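Local coordinates for protein of unknown function DUF574 (Streptomyces avermitilis, PDB 3GIW), which is of unknown function but probably binds S-adenosylmethionine and acts as a methyltransferase built on a Rossmann-like fold, at residues G123-A126 and R132-Y135; E97-Q100 and E105-V108; R215-A218 and P223-L226; S24-D29 and P39-A44. All coordinates share one frame; numbering follows the deposited sequence. Where two conformers were deposited one is given.

The four contacts follow one another along the chain, and none nests in or crosses another. Contact 4 comes first. It closes the seven-residue loop between helices 24-31 and 39-51. Contact 2 then folds helix 95-102 back onto the residue just before strand 107-112, with four residues between helix and strand. Contact 1 joins helix 122-125 to strand 132-137, which six residues separate. Contact 3 comes last, where the loop after helix 207-219 returns to that helix. Contacts 1 and 2 join through neighbouring strands: Val108 N lies 3.0 Å from Arg132 O, a probable hydrogen bond. Contacts 3 and 4 meet where Tyr217 packs on Ile27. Contacts 1 and 3 lie on opposite sides of the chain's centre.

Contact 1: G123-A126 and R132-Y135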
ATOM      1  N   GLY A 123      16.344   5.156  -5.651  1.00 14.98           N
ATOM      2  CA  GLY A 123      16.300   4.585  -4.291  1.00 16.22           C
ATOM      3  C   GLY A 123      15.613   3.234  -4.189  1.00 16.69           C
ATOM      4  O   GLY A 123      15.979   2.404  -3.359  1.00 20.25           O
ATOM      5  N   LEU A 124      14.620   3.016  -5.048  1.00 15.64           N
ATOM      6  CA  LEU A 124      13.954   1.715  -5.132  1.00 14.40           C
ATOM      7  C   LEU A 124      14.890   0.661  -5.732  1.00 15.48           C
ATOM      8  O   LEU A 124      14.787  -0.515  -5.396  1.00 15.92           O
ATOM      9  CB  LEU A 124      12.658   1.812  -5.953  1.00 14.96           C
ATOM     10  CG  LEU A 124      11.624   2.805  -5.413  1.00 13.36           C
ATOM     11  CD1 LEU A 124      10.439   2.833  -6.383  1.00 13.80           C
ATOM     12  CD2 LEU A 124      11.192   2.448  -3.997  1.00 14.79           C
ATOM     13  N   LEU A 125      15.754   1.086  -6.652  1.00 15.39           N
ATOM     14  CA  LEU A 125      16.654   0.195  -7.365  1.00 15.02           C
ATOM     15  C   LEU A 125      17.972  -0.114  -6.621  1.00 15.26           C
ATOM     16  O   LEU A 125      18.736  -1.005  -7.052  1.00 15.91           O
ATOM     17  CB  LEU A 125      16.944   0.797  -8.758  1.00 15.75           C
ATOM     18  CG  LEU A 125      15.746   0.955  -9.705  1.00 17.02           C
ATOM     19  CD1 LEU A 125      16.139   1.613 -11.030  1.00 19.00           C
ATOM     20  CD2 LEU A 125      15.071  -0.396  -9.944  1.00 18.37           C
ATOM     21  N   ALA A 126      18.230   0.595  -5.527  1.00 15.66           N
ATOM     22  CA  ALA A 126      19.444   0.410  -4.720  1.00 16.27           C
ATOM     23  C   ALA A 126      19.337  -0.836  -3.827  1.00 18.03           C
ATOM     24  O   ALA A 126      18.965  -0.755  -2.652  1.00 20.21           O
ATOM     25  CB  ALA A 126      19.722   1.639  -3.881  1.00 17.05           C
ATOM     26  N   ARG A 132      17.690  -8.505  -5.421  1.00 17.83           N
ATOM     27  CA  ARG A 132      17.330  -7.827  -6.672  1.00 19.43           C
ATOM     28  C   ARG A 132      16.120  -6.946  -6.433  1.00 17.22           C
ATOM     29  O   ARG A 132      15.212  -7.354  -5.740  1.00 17.10           O
ATOM     30  CB  ARG A 132      16.931  -8.796  -7.787  1.00 21.92           C
ATOM     31  CG  ARG A 132      17.845  -9.987  -8.034  1.00 24.12           C
ATOM     32  CD  ARG A 132      17.174 -10.959  -9.018  1.00 26.00           C
ATOM     33  NE  ARG A 132      18.044 -12.088  -9.351  1.00 28.73           N
ATOM     34  CZ  ARG A 132      17.754 -13.054 -10.233  1.00 29.91           C
ATOM     35  NH1 ARG A 132      16.591 -13.056 -10.884  1.00 32.04           N
ATOM     36  NH2 ARG A 132      18.639 -14.026 -10.474  1.00 29.63           N
ATOM     37  N   THR A 133      16.086  -5.784  -7.059  1.00 15.14           N
ATOM     38  CA  THR A 133      14.866  -4.965  -7.108  1.00 14.41           C
ATOM     39  C   THR A 133      14.656  -4.413  -8.515  1.00 14.85           C
ATOM     40  O   THR A 133      15.612  -4.239  -9.301  1.00 15.74           O
ATOM     41  CB  THR A 133      14.892  -3.800  -6.098  1.00 16.48           C
ATOM     42  OG1 THR A 133      15.872  -2.842  -6.514  1.00 16.48           O
ATOM     43  CG2 THR A 133      15.191  -4.289  -4.702  1.00 16.52           C
ATOM     44  N   ALA A 134      13.417  -4.068  -8.797  1.00 13.49           N
ATOM     45  CA  ALA A 134      13.051  -3.473 -10.070  1.00 12.43           C
ATOM     46  C   ALA A 134      11.843  -2.540  -9.866  1.00 13.25           C
ATOM     47  O   ALA A 134      11.135  -2.649  -8.858  1.00 12.68           O
ATOM     48  CB  ALA A 134      12.714  -4.579 -11.081  1.00 15.16           C
ATOM     49  N   TYR A 135      11.642  -1.650 -10.825  1.00 13.26           N
ATOM     50  CA  TYR A 135      10.520  -0.727 -10.835  1.00 12.96           C
ATOM     51  C   TYR A 135       9.832  -0.794 -12.173  1.00 13.66           C
ATOM     52  O   TYR A 135      10.504  -0.755 -13.233  1.00 15.61           O
ATOM     53  CB  TYR A 135      10.941   0.735 -10.548  1.00 12.94           C
ATOM     54  CG  TYR A 135       9.756   1.675 -10.630  1.00 13.11           C
ATOM     55  CD1 TYR A 135       8.777   1.660  -9.643  1.00 12.46           C
ATOM     56  CD2 TYR A 135       9.550   2.515 -11.744  1.00 12.73           C
ATOM     57  CE1 TYR A 135       7.648   2.446  -9.731  1.00 12.20           C
ATOM     58  CE2 TYR A 135       8.384   3.313 -11.843  1.00 12.86           C
ATOM     59  CZ  TYR A 135       7.443   3.287 -10.825  1.00 12.09           C
ATOM     60  OH  TYR A 135       6.292   4.030 -10.839  1.00 13.24           O
TER
HETATM   61  O   HOH W   1      18.035  -2.941  -8.766  1.00 22.94           O
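Thr133 and Leu124 make the direct polar link between strand 132-137 and the short helix 122-125. The hydroxyl OG1 of Thr133 donates to the carbonyl O of Leu124 over 2.8 Å. It lies in the carbonyl plane and uses a lone pair of that oxygen, with a C=O...donor angle of 131°. The torsion chi1 of 69° sets OG1 between the backbone N and the carbonyl carbon of Thr133. From there it reaches Leu124 O and also lies 3.2 Å from Leu125 CA.

A water adds a second polar link. Water 1 donates to Leu125 O at 2.7 Å and to Thr133 O at 2.8 Å. It therefore ties the two backbones together beside the direct bond, and two successive carbonyls, those of Leu124 and Leu125, are both held from the strand.

The apolar contacts come from the leucine ends. Leu125 CD2 rests against the strand backbone, 3.7 Å from Ala134 CA. Leu124 meets Tyr135 at an oblique angle, CD1 to CD1 at 3.8 Å. Tyr110 of strand 107-112 packs against both Leu124 and Tyr135. The Tyr135 side chain also lies about 3 Å, at nearest atoms, from that of Asp112, a residue of the S-adenosyl-L-homocysteine site.

The contact closes the return from helix to strand in the crossover from strand 107-112 to strand 132-137. The latter is an outermost strand of a sheet with the order 3-2-1-4-5-7-6, the order of class I, Rossmann-like methyltransferases.

Contact 2: E97-Q100 and E105-V108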
ATOM      1  N   GLU A  97      14.251  -2.477   1.788  1.00 13.88           N
ATOM      2  CA  GLU A  97      15.285  -2.246   2.798  1.00 13.79           C
ATOM      3  C   GLU A  97      14.937  -3.061   4.047  1.00 15.11           C
ATOM      4  O   GLU A  97      15.830  -3.648   4.679  1.00 15.63           O
ATOM      5  CB  GLU A  97      15.413  -0.741   3.067  1.00 15.95           C
ATOM      6  CG  GLU A  97      15.931  -0.007   1.840  1.00 16.43           C
ATOM      7  CD  GLU A  97      15.699   1.511   1.852  1.00 20.26           C
ATOM      8  OE1 GLU A  97      15.136   2.068   2.783  1.00 20.52           O
ATOM      9  OE2 GLU A  97      16.079   2.154   0.853  1.00 27.23           O
ATOM     10  N   ILE A  98      13.649  -3.141   4.368  1.00 14.99           N
ATOM     11  CA  ILE A  98      13.193  -3.977   5.491  1.00 16.83           C
ATOM     12  C   ILE A  98      13.445  -5.459   5.170  1.00 16.26           C
ATOM     13  O   ILE A  98      14.052  -6.186   5.971  1.00 16.86           O
ATOM     14  CB  ILE A  98      11.715  -3.723   5.817  1.00 17.12           C
ATOM     15  CG1 ILE A  98      11.522  -2.310   6.352  1.00 17.96           C
ATOM     16  CG2 ILE A  98      11.191  -4.766   6.839  1.00 18.50           C
ATOM     17  CD1 ILE A  98      10.057  -1.898   6.365  1.00 19.76           C
ATOM     18  N   ALA A  99      12.999  -5.908   3.994  1.00 15.12           N
ATOM     19  CA  ALA A  99      13.134  -7.321   3.614  1.00 16.24           C
ATOM     20  C   ALA A  99      14.602  -7.723   3.537  1.00 16.32           C
ATOM     21  O   ALA A  99      15.001  -8.775   4.030  1.00 16.15           O
ATOM     22  CB  ALA A  99      12.445  -7.571   2.272  1.00 15.79           C
ATOM     23  N   GLN A 100      15.420  -6.887   2.913  1.00 15.87           N
ATOM     24  CA  GLN A 100      16.842  -7.220   2.713  1.00 16.13           C
ATOM     25  C   GLN A 100      17.701  -7.161   3.994  1.00 16.86           C
ATOM     26  O   GLN A 100      18.738  -7.840   4.084  1.00 18.67           O
ATOM     27  CB  GLN A 100      17.440  -6.391   1.557  1.00 15.69           C
ATOM     28  CG  GLN A 100      16.917  -6.857   0.166  1.00 14.94           C
ATOM     29  CD  GLN A 100      17.442  -6.060  -1.011  1.00 15.64           C
ATOM     30  OE1 GLN A 100      18.116  -5.038  -0.840  1.00 15.55           O
ATOM     31  NE2 GLN A 100      17.184  -6.552  -2.207  1.00 15.40           N
ATOM     32  N   GLU A 105      19.197 -11.706   0.266  1.00 17.66           N
ATOM     33  CA  GLU A 105      18.843 -12.245  -1.039  1.00 17.54           C
ATOM     34  C   GLU A 105      17.412 -11.913  -1.487  1.00 15.80           C
ATOM     35  O   GLU A 105      17.020 -12.251  -2.612  1.00 16.60           O
ATOM     36  CB  GLU A 105      19.091 -13.772  -1.064  1.00 19.72           C
ATOM     37  CG  GLU A 105      18.118 -14.657  -0.292  1.00 21.86           C
ATOM     38  CD  GLU A 105      18.349 -14.715   1.216  1.00 23.96           C
ATOM     39  OE1 GLU A 105      19.223 -13.981   1.731  1.00 24.54           O
ATOM     40  OE2 GLU A 105      17.636 -15.527   1.887  1.00 25.84           O
ATOM     41  N   SER A 106      16.649 -11.239  -0.630  1.00 15.50           N
ATOM     42  CA  SER A 106      15.256 -10.895  -0.971  1.00 14.64           C
ATOM     43  C   SER A 106      15.154 -10.070  -2.272  1.00 14.84           C
ATOM     44  O   SER A 106      16.046  -9.278  -2.622  1.00 15.17           O
ATOM     45  CB  SER A 106      14.512 -10.188   0.184  1.00 15.21           C
ATOM     46  OG  SER A 106      14.536 -10.930   1.401  1.00 17.58           O
ATOM     47  N   ARG A 107      14.041 -10.288  -2.968  1.00 14.90           N
ATOM     48  CA  ARG A 107      13.752  -9.687  -4.273  0.50 14.92           C
ATOM     49  C   ARG A 107      12.432  -8.903  -4.196  1.00 14.33           C
ATOM     50  O   ARG A 107      11.466  -9.405  -3.611  1.00 14.15           O
ATOM     51  CB  ARG A 107      13.602 -10.783  -5.326  0.50 15.29           C
ATOM     52  CG  ARG A 107      14.793 -11.716  -5.448  0.50 16.69           C
ATOM     53  CD  ARG A 107      14.406 -12.990  -6.172  0.50 17.77           C
ATOM     54  NE  ARG A 107      15.597 -13.737  -6.610  0.50 17.38           N
ATOM     55  CZ  ARG A 107      15.582 -14.936  -7.192  0.50 19.30           C
ATOM     56  NH1 ARG A 107      14.438 -15.570  -7.432  0.50 19.79           N
ATOM     57  NH2 ARG A 107      16.724 -15.506  -7.546  0.50 18.93           N
ATOM     58  N   VAL A 108      12.393  -7.700  -4.779  1.00 13.17           N
ATOM     59  CA  VAL A 108      11.198  -6.846  -4.714  1.00 13.30           C
ATOM     60  C   VAL A 108      10.975  -6.182  -6.059  1.00 12.68           C
ATOM     61  O   VAL A 108      11.911  -5.635  -6.663  1.00 13.45           O
ATOM     62  CB  VAL A 108      11.330  -5.743  -3.625  1.00 13.02           C
ATOM     63  CG1 VAL A 108      10.083  -4.894  -3.573  1.00 13.77           C
ATOM     64  CG2 VAL A 108      11.667  -6.380  -2.274  1.00 15.41           C
TER
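Gln100 and Ser106 join the end of a helix to the residue just before the next strand in a beta-alpha-beta unit. The unit runs from strand 81-85 through helix 95-102 to strand 107-112, within the Rossmann-like sheet. The contact is buried.

Gln100 reaches across with its amide. CG stands beside the backbone N (chi1 -72°), and the chain beyond it is extended. This carries NE2 to the carbonyl O of Ser106, 3.0 Å away. The bond is fairly straight, 163° at the hydrogen. The acceptor lies close to the amide plane of Gln100, while the donor is tilted 35° from the carbonyl plane of Ser106. The flanks of the side chain also touch: Gln100 CG is 4.1 Å from Ser106 CB.

The same amide has further partners in the loop beyond helix 122-125. NE2 also bonds to Ser127 OG, and OE1 accepts from Thr128 N. Three bonds thus fix the rotation of this flat group. With an alanine in place of Gln100, Ser106 O would probably lose its side-chain donor, and Ser127 and Thr128 would lose their bonds to this side chain.

Ala99 fills the space beside the serine. Its CB lies 3.9 Å from Ser106 CB and also packs on Phe82 of strand 81-85.

The serine hydroxyl stands beside its own backbone N, anti to the carbonyl carbon. Its stronger partner is Ala103 O, three residues earlier, to which it is hydrogen-bonded. In that position Ser106 OG also comes to 3.4 Å from Ala99 O.

Contact 3: R215-A218 and P223-L226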
ATOM      1  N   ARG A 215     -14.818  13.335   0.060  1.00 13.37           N
ATOM      2  CA  ARG A 215     -15.417  14.266  -0.871  1.00 14.10           C
ATOM      3  C   ARG A 215     -14.420  15.335  -1.352  1.00 12.62           C
ATOM      4  O   ARG A 215     -14.540  15.783  -2.512  1.00 14.53           O
ATOM      5  CB  ARG A 215     -16.717  14.840  -0.315  1.00 15.05           C
ATOM      6  CG  ARG A 215     -17.768  13.717  -0.131  1.00 15.62           C
ATOM      7  CD  ARG A 215     -19.158  14.191   0.193  1.00 15.88           C
ATOM      8  NE  ARG A 215     -19.345  14.722   1.545  1.00 15.52           N
ATOM      9  CZ  ARG A 215     -19.598  13.974   2.628  1.00 14.17           C
ATOM     10  NH1 ARG A 215     -19.605  12.652   2.580  1.00 15.09           N
ATOM     11  NH2 ARG A 215     -19.817  14.589   3.778  1.00 15.66           N
ATOM     12  N   GLU A 216     -13.418  15.688  -0.532  1.00 13.16           N
ATOM     13  CA  GLU A 216     -12.337  16.557  -1.009  1.00 14.89           C
ATOM     14  C   GLU A 216     -11.495  15.853  -2.075  1.00 14.75           C
ATOM     15  O   GLU A 216     -11.088  16.470  -3.064  1.00 14.33           O
ATOM     16  CB  GLU A 216     -11.448  16.996   0.156  1.00 15.64           C
ATOM     17  CG  GLU A 216     -12.112  17.878   1.217  1.00 17.34           C
ATOM     18  CD  GLU A 216     -12.532  19.237   0.716  1.00 20.44           C
ATOM     19  OE1 GLU A 216     -11.845  19.771  -0.164  1.00 22.01           O
ATOM     20  OE2 GLU A 216     -13.568  19.757   1.204  1.00 23.65           O
ATOM     21  N   TYR A 217     -11.192  14.574  -1.889  1.00 13.48           N
ATOM     22  CA  TYR A 217     -10.542  13.784  -2.968  1.00 13.26           C
ATOM     23  C   TYR A 217     -11.357  13.720  -4.269  1.00 13.52           C
ATOM     24  O   TYR A 217     -10.813  13.980  -5.334  1.00 13.01           O
ATOM     25  CB  TYR A 217     -10.229  12.357  -2.499  1.00 13.58           C
ATOM     26  CG  TYR A 217      -8.963  12.171  -1.679  1.00 13.46           C
ATOM     27  CD1 TYR A 217      -7.729  11.960  -2.301  1.00 12.38           C
ATOM     28  CD2 TYR A 217      -9.021  12.120  -0.301  1.00 13.88           C
ATOM     29  CE1 TYR A 217      -6.558  11.766  -1.554  1.00 14.19           C
ATOM     30  CE2 TYR A 217      -7.874  11.894   0.446  1.00 14.37           C
ATOM     31  CZ  TYR A 217      -6.634  11.748  -0.184  1.00 14.42           C
ATOM     32  OH  TYR A 217      -5.494  11.503   0.579  1.00 15.86           O
ATOM     33  N   ALA A 218     -12.649  13.419  -4.162  1.00 13.31           N
ATOM     34  CA  ALA A 218     -13.533  13.391  -5.348  1.00 13.26           C
ATOM     35  C   ALA A 218     -13.576  14.747  -6.045  1.00 14.94           C
ATOM     36  O   ALA A 218     -13.561  14.787  -7.275  1.00 15.04           O
ATOM     37  CB  ALA A 218     -14.932  12.913  -4.980  1.00 14.14           C
ATOM     38  N   PRO A 223     -11.742  10.131  -7.013  1.00 16.52           N
ATOM     39  CA  PRO A 223     -12.821   9.567  -6.198  1.00 17.36           C
ATOM     40  C   PRO A 223     -12.392   8.294  -5.449  1.00 16.33           C
ATOM     41  O   PRO A 223     -11.528   7.525  -5.918  1.00 16.63           O
ATOM     42  CB  PRO A 223     -13.921   9.274  -7.217  1.00 17.36           C
ATOM     43  CG  PRO A 223     -13.194   9.073  -8.506  1.00 18.51           C
ATOM     44  CD  PRO A 223     -12.028  10.055  -8.455  1.00 17.77           C
HETATM   45  N   MSE A 224     -12.964   8.111  -4.265  1.00 16.52           N
HETATM   46  CA  MSE A 224     -12.645   7.005  -3.395  0.50 16.98           C
HETATM   47  C   MSE A 224     -13.829   6.070  -3.195  1.00 17.07           C
HETATM   48  O   MSE A 224     -14.985   6.490  -3.249  1.00 18.11           O
HETATM   49  CB  MSE A 224     -12.282   7.543  -2.024  0.50 18.15           C
HETATM   50  CG  MSE A 224     -11.086   8.456  -2.023  0.50 18.12           C
HETATM   51 SE   MSE A 224     -10.598   8.782  -0.217  0.38 17.93          SE
HETATM   52  CE  MSE A 224      -9.769   7.102   0.137  0.50 16.08           C
ATOM     53  N   ARG A 225     -13.521   4.817  -2.937  1.00 14.88           N
ATOM     54  CA  ARG A 225     -14.475   3.839  -2.486  1.00 14.51           C
ATOM     55  C   ARG A 225     -13.986   3.340  -1.120  1.00 14.58           C
ATOM     56  O   ARG A 225     -13.053   2.549  -1.050  1.00 17.77           O
ATOM     57  CB  ARG A 225     -14.615   2.684  -3.464  1.00 16.90           C
ATOM     58  CG  ARG A 225     -15.552   1.593  -2.968  1.00 20.57           C
ATOM     59  CD  ARG A 225     -16.978   2.129  -2.694  1.00 22.56           C
ATOM     60  NE  ARG A 225     -17.906   1.018  -2.789  1.00 23.32           N
ATOM     61  CZ  ARG A 225     -18.267   0.228  -1.786  1.00 23.18           C
ATOM     62  NH1 ARG A 225     -17.886   0.439  -0.544  1.00 22.03           N
ATOM     63  NH2 ARG A 225     -19.084  -0.797  -2.033  1.00 23.43           N
ATOM     64  N   LEU A 226     -14.610   3.847  -0.060  1.00 13.19           N
ATOM     65  CA  LEU A 226     -14.375   3.398   1.310  1.00 13.95           C
ATOM     66  C   LEU A 226     -15.272   2.219   1.616  1.00 13.83           C
ATOM     67  O   LEU A 226     -16.423   2.175   1.164  1.00 15.60           O
ATOM     68  CB  LEU A 226     -14.535   4.585   2.292  1.00 15.22           C
ATOM     69  CG  LEU A 226     -13.591   5.759   2.003  1.00 15.05           C
ATOM     70  CD1 LEU A 226     -13.922   6.856   2.998  1.00 17.62           C
ATOM     71  CD2 LEU A 226     -12.093   5.387   2.044  1.00 15.73           C
TER
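A Met-aromatic contact between Met224 and Tyr217 holds the loop after helix 207-219 against the last turn of that helix. Met224 is deposited as selenomethionine, so selenium takes the place of sulfur. The Met224 side chain lies about 3 Å, at nearest atoms, from a bound unidentified ligand. The side chain of Tyr217 is about 6 Å, by the same measure, from that of Tyr28 of the S-adenosyl-L-homocysteine site. The contact probably borders a ligand pocket.

SE approaches the ring obliquely. It sits 4.3 Å from the centroid of the Tyr217 ring, 34° off the ring normal. Its position is shifted toward one side of the ring: SE is 3.7 Å from Tyr217 CD2 and 4.0 Å from Tyr217 CG. The side chains also touch nearer the backbone, where Met224 CG lies 4.0 Å from Tyr217 CB.

The selenomethionine runs extended to SE and then bends, with chi3 at 76°. The bend puts the methyl CE farther from the ring than SE itself. Met224 also packs on Ala214, one turn earlier on the helix, and on His171 and Phe172. Tyr217 packs on Met48 of helix 39-51 as well. Farther along the loop, Arg225 forms salt bridges to Asp175 and Glu231.

At the end nearer the connecting residues, the link is apolar and more exposed. The two backbones come close here, with Ala218 CA 4.0 Å from Pro223 CA, and the side chains meet at Ala218 CB and Pro223 CB, 4.4 Å apart.

Contact 4: S24-D29 and P39-A44; sequences SARIYD and PADKEA
Asp41 and Ile27 fill the tight part of this crossing between helices 24-31 and 39-51. The short segments cross at -67°, with axes 8.6 Å apart. Asp41 lays its carboxylate against the aliphatic root of Arg26, OD2 3.4 Å from Arg26 CB. Beside it, Ile27 CD1 packs on Ala44 CB at 3.7 Å. Ile27 CG1 stands beside the backbone N (chi1 -67°), and this carries CD1 to Ala44.

The charged ends fit less closely. The Arg26 side chain runs extended past Asp41, and Arg26 NH1 stays 4.8 Å from Asp41 OD2. The guanidinium and carboxylate planes are 70° apart. Water 2 bridges the two groups, accepting from Arg26 NH1 and donating to Asp41 OD2, at 2.8 Å each. The guanidinium goes on to Asp114 and the carbonyl of Ile17 through NH2. The carboxylate takes the backbone N-H of Tyr38 on OD2 and that of His23 on OD1. Replacing Asp41 by an alanine would probably cost the N-H groups of Tyr38 and His23 this acceptor, and water 2 its link to the second helix. On the exposed side of helix 39-51, Lys42 pairs with Asp46 and Glu43 with Arg220.

The arrangement is an oblique packing of two helices that precede the first strand, 81-85, of the Rossmann-like sheet. Helix 24-31 also supplies Tyr28 to the S-adenosyl-L-homocysteine site.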
ATOM      1  N   SER A  24      -2.546  11.636  -5.404  1.00 13.16           N
ATOM      2  CA  SER A  24      -2.680  10.965  -4.110  1.00 15.10           C
ATOM      3  C   SER A  24      -1.313  10.644  -3.442  1.00 13.55           C
ATOM      4  O   SER A  24      -1.142  10.829  -2.217  1.00 14.40           O
ATOM      5  CB  SER A  24      -3.555   9.703  -4.191  1.00 15.44           C
ATOM      6  OG  SER A  24      -3.031   8.744  -5.062  1.00 16.71           O
ATOM      7  N   ALA A  25      -0.333  10.148  -4.200  1.00 12.42           N
ATOM      8  CA  ALA A  25       0.944   9.768  -3.595  1.00 12.55           C
ATOM      9  C   ALA A  25       1.671  10.967  -3.027  1.00 12.03           C
ATOM     10  O   ALA A  25       2.404  10.875  -2.039  1.00 12.22           O
ATOM     11  CB  ALA A  25       1.815   9.088  -4.632  1.00 14.80           C
ATOM     12  N   ARG A  26       1.532  12.103  -3.707  1.00 11.29           N
ATOM     13  CA  ARG A  26       2.186  13.342  -3.322  1.00 12.06           C
ATOM     14  C   ARG A  26       1.514  14.002  -2.106  1.00 12.43           C
ATOM     15  O   ARG A  26       2.196  14.568  -1.244  1.00 12.28           O
ATOM     16  CB  ARG A  26       2.221  14.320  -4.519  1.00 12.90           C
ATOM     17  CG  ARG A  26       2.888  13.726  -5.783  1.00 13.74           C
ATOM     18  CD  ARG A  26       2.730  14.616  -7.004  1.00 14.67           C
ATOM     19  NE  ARG A  26       2.798  13.816  -8.244  1.00 16.34           N
ATOM     20  CZ  ARG A  26       2.779  14.364  -9.465  1.00 17.34           C
ATOM     21  NH1 ARG A  26       2.664  15.686  -9.590  1.00 18.68           N
ATOM     22  NH2 ARG A  26       2.867  13.594 -10.541  1.00 16.62           N
ATOM     23  N   ILE A  27       0.178  13.936  -2.036  1.00 12.14           N
ATOM     24  CA  ILE A  27      -0.511  14.382  -0.811  1.00 13.15           C
ATOM     25  C   ILE A  27      -0.037  13.559   0.388  1.00 12.22           C
ATOM     26  O   ILE A  27       0.254  14.106   1.464  1.00 12.17           O
ATOM     27  CB  ILE A  27      -2.061  14.231  -0.960  1.00 13.57           C
ATOM     28  CG1 ILE A  27      -2.604  15.203  -2.017  1.00 14.53           C
ATOM     29  CG2 ILE A  27      -2.767  14.433   0.393  1.00 14.41           C
ATOM     30  CD1 ILE A  27      -4.033  14.895  -2.487  1.00 14.67           C
ATOM     31  N   TYR A  28       0.036  12.243   0.208  1.00 11.92           N
ATOM     32  CA  TYR A  28       0.461  11.358   1.302  0.50 11.63           C
ATOM     33  C   TYR A  28       1.878  11.766   1.758  1.00 12.91           C
ATOM     34  O   TYR A  28       2.160  11.934   2.972  1.00 13.14           O
ATOM     35  CB  TYR A  28       0.413   9.921   0.808  0.50 13.20           C
ATOM     36  CG  TYR A  28       0.796   8.846   1.785  0.50 12.88           C
ATOM     37  CD1 TYR A  28       2.095   8.391   1.870  0.50 13.77           C
ATOM     38  CD2 TYR A  28      -0.161   8.207   2.568  0.50 13.29           C
ATOM     39  CE1 TYR A  28       2.434   7.367   2.745  0.50 13.52           C
ATOM     40  CE2 TYR A  28       0.169   7.171   3.409  0.50 15.34           C
ATOM     41  CZ  TYR A  28       1.460   6.752   3.494  0.50 14.11           C
ATOM     42  OH  TYR A  28       1.743   5.696   4.353  0.50 16.14           O
ATOM     43  N   ASP A  29       2.786  11.955   0.794  1.00 12.44           N
ATOM     44  CA  ASP A  29       4.134  12.341   1.152  1.00 13.09           C
ATOM     45  C   ASP A  29       4.188  13.688   1.884  1.00 13.23           C
ATOM     46  O   ASP A  29       4.911  13.819   2.870  1.00 12.71           O
ATOM     47  CB  ASP A  29       5.045  12.363  -0.085  1.00 12.38           C
ATOM     48  CG  ASP A  29       6.514  12.273   0.259  1.00 13.83           C
ATOM     49  OD1 ASP A  29       6.911  11.302   0.917  1.00 17.45           O
ATOM     50  OD2 ASP A  29       7.267  13.166  -0.157  1.00 16.53           O
ATOM     51  N   PRO A  39       2.669  22.660  -4.790  1.00 14.37           N
ATOM     52  CA  PRO A  39       1.637  23.454  -4.124  1.00 14.58           C
ATOM     53  C   PRO A  39       0.208  22.891  -4.200  1.00 15.03           C
ATOM     54  O   PRO A  39      -0.537  22.991  -3.212  1.00 14.40           O
ATOM     55  CB  PRO A  39       1.758  24.830  -4.818  1.00 15.06           C
ATOM     56  CG  PRO A  39       3.179  24.890  -5.259  1.00 15.18           C
ATOM     57  CD  PRO A  39       3.557  23.490  -5.639  1.00 14.88           C
ATOM     58  N   ALA A  40      -0.199  22.333  -5.339  1.00 15.16           N
ATOM     59  CA  ALA A  40      -1.544  21.714  -5.434  1.00 15.53           C
ATOM     60  C   ALA A  40      -1.753  20.580  -4.406  1.00 15.07           C
ATOM     61  O   ALA A  40      -2.865  20.396  -3.882  1.00 16.25           O
ATOM     62  CB  ALA A  40      -1.819  21.211  -6.829  1.00 16.48           C
ATOM     63  N   ASP A  41      -0.689  19.823  -4.129  1.00 14.15           N
ATOM     64  CA  ASP A  41      -0.746  18.732  -3.132  1.00 14.65           C
ATOM     65  C   ASP A  41      -0.843  19.257  -1.704  1.00 14.77           C
ATOM     66  O   ASP A  41      -1.602  18.746  -0.876  1.00 14.26           O
ATOM     67  CB  ASP A  41       0.471  17.839  -3.279  1.00 13.58           C
ATOM     68  CG  ASP A  41       0.623  17.293  -4.671  1.00 14.99           C
ATOM     69  OD1 ASP A  41      -0.315  16.619  -5.151  1.00 15.52           O
ATOM     70  OD2 ASP A  41       1.709  17.565  -5.247  1.00 14.12           O
ATOM     71  N   LYS A  42      -0.069  20.290  -1.393  1.00 13.54           N
ATOM     72  CA  LYS A  42      -0.174  20.966  -0.088  1.00 14.25           C
ATOM     73  C   LYS A  42      -1.576  21.556   0.146  1.00 15.64           C
ATOM     74  O   LYS A  42      -2.142  21.453   1.233  1.00 15.04           O
ATOM     75  CB  LYS A  42       0.876  22.079   0.014  1.00 16.48           C
ATOM     76  CG  LYS A  42       0.741  22.935   1.253  1.00 18.21           C
ATOM     77  CD  LYS A  42       1.961  23.845   1.365  1.00 20.55           C
ATOM     78  CE  LYS A  42       2.135  24.404   2.749  1.00 23.59           C
ATOM     79  NZ  LYS A  42       0.939  25.025   3.306  1.00 24.76           N
ATOM     80  N   GLU A  43      -2.147  22.194  -0.872  1.00 14.99           N
ATOM     81  CA  GLU A  43      -3.453  22.816  -0.721  1.00 16.24           C
ATOM     82  C   GLU A  43      -4.508  21.748  -0.416  1.00 14.32           C
ATOM     83  O   GLU A  43      -5.378  21.944   0.452  1.00 14.74           O
ATOM     84  CB  GLU A  43      -3.827  23.570  -1.995  1.00 18.33           C
ATOM     85  CG  GLU A  43      -5.157  24.367  -1.945  1.00 21.43           C
ATOM     86  CD  GLU A  43      -6.408  23.548  -2.257  1.00 24.60           C
ATOM     87  OE1 GLU A  43      -6.328  22.488  -2.911  1.00 27.38           O
ATOM     88  OE2 GLU A  43      -7.504  23.989  -1.848  1.00 28.01           O
ATOM     89  N   ALA A  44      -4.452  20.635  -1.146  1.00 14.35           N
ATOM     90  CA  ALA A  44      -5.332  19.492  -0.888  1.00 14.04           C
ATOM     91  C   ALA A  44      -5.138  18.935   0.524  1.00 13.20           C
ATOM     92  O   ALA A  44      -6.119  18.776   1.268  1.00 13.62           O
ATOM     93  CB  ALA A  44      -5.112  18.412  -1.952  1.00 14.41           C
TER
HETATM   94  O   HOH W   2       1.308  17.539  -8.058  1.00 20.81           O